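Local coordinates for protein endo-N-acetyl-beta-D-glucosaminidase (PDB 4AC1) that probably cleaves the chitobiose core of N-linked glycans as a family 18 endo-beta-N-acetylglucosaminidase, a secreted fungal enzyme responsible for deglycosylating the fungus's own cellulases, at residues Glu104-Tyr107 against Gly108-Arg111. Sequence-based numbering, arbitrary orientation.
Sequences EHYY and GQLR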
ATOM      1  N   GLU A 104      11.707  17.501  11.693  1.00 10.09           N
ATOM      2  CA  GLU A 104      12.457  16.511  12.458  1.00 10.24           C
ATOM      3  C   GLU A 104      11.601  15.856  13.528  1.00  9.66           C
ATOM      4  O   GLU A 104      11.725  14.657  13.789  1.00 10.01           O
ATOM      5  CB  GLU A 104      13.702  17.127  13.101  1.00 10.88           C
ATOM      6  CG  GLU A 104      14.834  17.375  12.142  1.00 12.70           C
ATOM      7  CD  GLU A 104      15.462  16.099  11.603  1.00 13.67           C
ATOM      8  OE1 GLU A 104      15.582  15.098  12.346  1.00 13.85           O
ATOM      9  OE2 GLU A 104      15.850  16.122  10.424  1.00 17.74           O
ATOM     10  N   HIS A 105      10.748  16.655  14.165  1.00  8.69           N
ATOM     11  CA  HIS A 105       9.906  16.153  15.234  1.00  7.57           C
ATOM     12  C   HIS A 105       8.932  15.091  14.710  1.00  7.41           C
ATOM     13  O   HIS A 105       8.837  13.994  15.269  1.00  7.14           O
ATOM     14  CB  HIS A 105       9.148  17.294  15.919  1.00  8.32           C
ATOM     15  CG  HIS A 105       8.111  16.826  16.890  1.00  7.86           C
ATOM     16  ND1 HIS A 105       8.435  16.243  18.097  1.00  9.44           N
ATOM     17  CD2 HIS A 105       6.760  16.846  16.832  1.00  8.96           C
ATOM     18  CE1 HIS A 105       7.327  15.922  18.737  1.00  9.29           C
ATOM     19  NE2 HIS A 105       6.294  16.285  17.997  1.00  9.56           N
ATOM     20  N   TYR A 106       8.203  15.421  13.648  1.00  6.40           N
ATOM     21  CA  TYR A 106       7.186  14.509  13.126  1.00  6.65           C
ATOM     22  C   TYR A 106       7.800  13.346  12.352  1.00  6.56           C
ATOM     23  O   TYR A 106       7.342  12.202  12.475  1.00  6.58           O
ATOM     24  CB  TYR A 106       6.095  15.265  12.344  1.00  6.75           C
ATOM     25  CG  TYR A 106       5.309  16.169  13.256  1.00  7.27           C
ATOM     26  CD1 TYR A 106       4.484  15.630  14.237  1.00  6.75           C
ATOM     27  CD2 TYR A 106       5.436  17.555  13.182  1.00  7.61           C
ATOM     28  CE1 TYR A 106       3.777  16.445  15.108  1.00  8.60           C
ATOM     29  CE2 TYR A 106       4.738  18.380  14.059  1.00  7.49           C
ATOM     30  CZ  TYR A 106       3.912  17.807  15.015  1.00  7.70           C
ATOM     31  OH  TYR A 106       3.227  18.609  15.890  1.00  8.90           O
ATOM     32  N   TYR A 107       8.840  13.636  11.578  1.00  6.47           N
ATOM     33  CA  TYR A 107       9.587  12.567  10.929  1.00  6.34           C
ATOM     34  C   TYR A 107      10.139  11.590  11.994  1.00  6.65           C
ATOM     35  O   TYR A 107      10.069  10.364  11.834  1.00  7.11           O
ATOM     36  CB  TYR A 107      10.717  13.090  10.016  1.00  6.30           C
ATOM     37  CG  TYR A 107      11.572  11.935   9.587  1.00  6.24           C
ATOM     38  CD1 TYR A 107      11.126  11.072   8.576  1.00  6.84           C
ATOM     39  CD2 TYR A 107      12.761  11.621  10.266  1.00  6.98           C
ATOM     40  CE1 TYR A 107      11.861   9.959   8.224  1.00  7.14           C
ATOM     41  CE2 TYR A 107      13.490  10.503   9.923  1.00  6.79           C
ATOM     42  CZ  TYR A 107      13.030   9.683   8.891  1.00  6.77           C
ATOM     43  OH  TYR A 107      13.769   8.583   8.536  1.00  8.06           O
ATOM     44  N   GLY A 108      10.668  12.135  13.093  1.00  7.08           N
ATOM     45  CA  GLY A 108      11.224  11.303  14.157  1.00  6.95           C
ATOM     46  C   GLY A 108      10.178  10.350  14.715  1.00  6.99           C
ATOM     47  O   GLY A 108      10.475   9.197  15.017  1.00  7.64           O
ATOM     48  N   GLN A 109       8.945  10.829  14.843  1.00  6.92           N
ATOM     49  CA  GLN A 109       7.842   9.965  15.273  1.00  7.86           C
ATOM     50  C   GLN A 109       7.585   8.811  14.293  1.00  8.13           C
ATOM     51  O   GLN A 109       7.363   7.668  14.709  1.00  7.92           O
ATOM     52  CB  GLN A 109       6.560  10.767  15.451  1.00  8.29           C
ATOM     53  CG  GLN A 109       6.547  11.758  16.622  1.00  8.94           C
ATOM     54  CD  GLN A 109       5.195  12.430  16.752  1.00  9.07           C
ATOM     55  OE1 GLN A 109       4.422  12.467  15.800  1.00 10.95           O
ATOM     56  NE2 GLN A 109       4.899  12.965  17.927  1.00 10.29           N
ATOM     57  N   LEU A 110       7.612   9.108  12.999  1.00  7.69           N
ATOM     58  CA  LEU A 110       7.426   8.068  11.982  1.00  7.35           C
ATOM     59  C   LEU A 110       8.562   7.045  12.032  1.00  6.98           C
ATOM     60  O   LEU A 110       8.318   5.840  12.042  1.00  6.63           O
ATOM     61  CB  LEU A 110       7.297   8.690  10.582  1.00  7.17           C
ATOM     62  CG  LEU A 110       7.102   7.726   9.404  1.00  7.56           C
ATOM     63  CD1 LEU A 110       5.787   6.938   9.535  1.00  9.74           C
ATOM     64  CD2 LEU A 110       7.165   8.473   8.073  1.00  6.91           C
ATOM     65  N   ARG A 111       9.797   7.538  12.086  1.00  6.84           N
ATOM     66  CA  ARG A 111      10.980   6.693  12.187  1.00  7.57           C
ATOM     67  C   ARG A 111      10.886   5.802  13.426  1.00  8.06           C
ATOM     68  O   ARG A 111      11.118   4.588  13.351  1.00  8.08           O
ATOM     69  CB  ARG A 111      12.236   7.575  12.234  1.00  7.55           C
ATOM     70  CG  ARG A 111      13.544   6.833  12.460  1.00  9.48           C
ATOM     71  CD  ARG A 111      14.639   7.737  13.034  1.00 12.05           C
ATOM     72  NE  ARG A 111      14.271   8.254  14.350  1.00 14.14           N
ATOM     73  CZ  ARG A 111      14.366   9.531  14.716  1.00 13.08           C
ATOM     74  NH1 ARG A 111      14.857  10.440  13.871  1.00 13.05           N
ATOM     75  NH2 ARG A 111      13.984   9.897  15.934  1.00 13.88           N
TER
HETATM   76  O   HOH W   1      14.227  13.329  14.156  1.00 16.86           O
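Arg111 crosses the Tyr107 side chain at about a right angle and folds back along helix 100-116 over Gly108. CB sits 3.6 Å from the carbonyl O of Tyr107, whose C=O takes the Arg111 backbone N-H almost straight (174°), and 3.9 Å from Tyr107 CE2. With CG anti to the backbone N (175°), the chain sets out past the tyrosine ring, then bends at chi3 (63°) and swings the guanidinium back over the helix. One face of that group lies on Gly108 CA, 3.4 Å from its plane, where the glycine presents no side chain. NE and NH2 are held by hydrogen bonds just beyond residues 104-111, while NH1 donates to a water 3.0 Å away; the same water donates to both Glu104 O and Glu104 OE1. The Glu104 carbonyl also accepts Gly108 N, and OE2 makes a salt bridge to Arg141 of helix 132-146, against which Tyr107 packs. On another side of the helix, Gln109 OE1 meets the edge of the Tyr106 ring at CD1 (3.5 Å), and Gln109 NE2 hydrogen-bonds to Gly47 O. On this beta/alpha-barrel helix one water thus bridges Glu104 and Arg111 without a direct salt bridge; with Glu104 OE1 5.0 Å from Arg111 NH1, the opposite charges probably still attract.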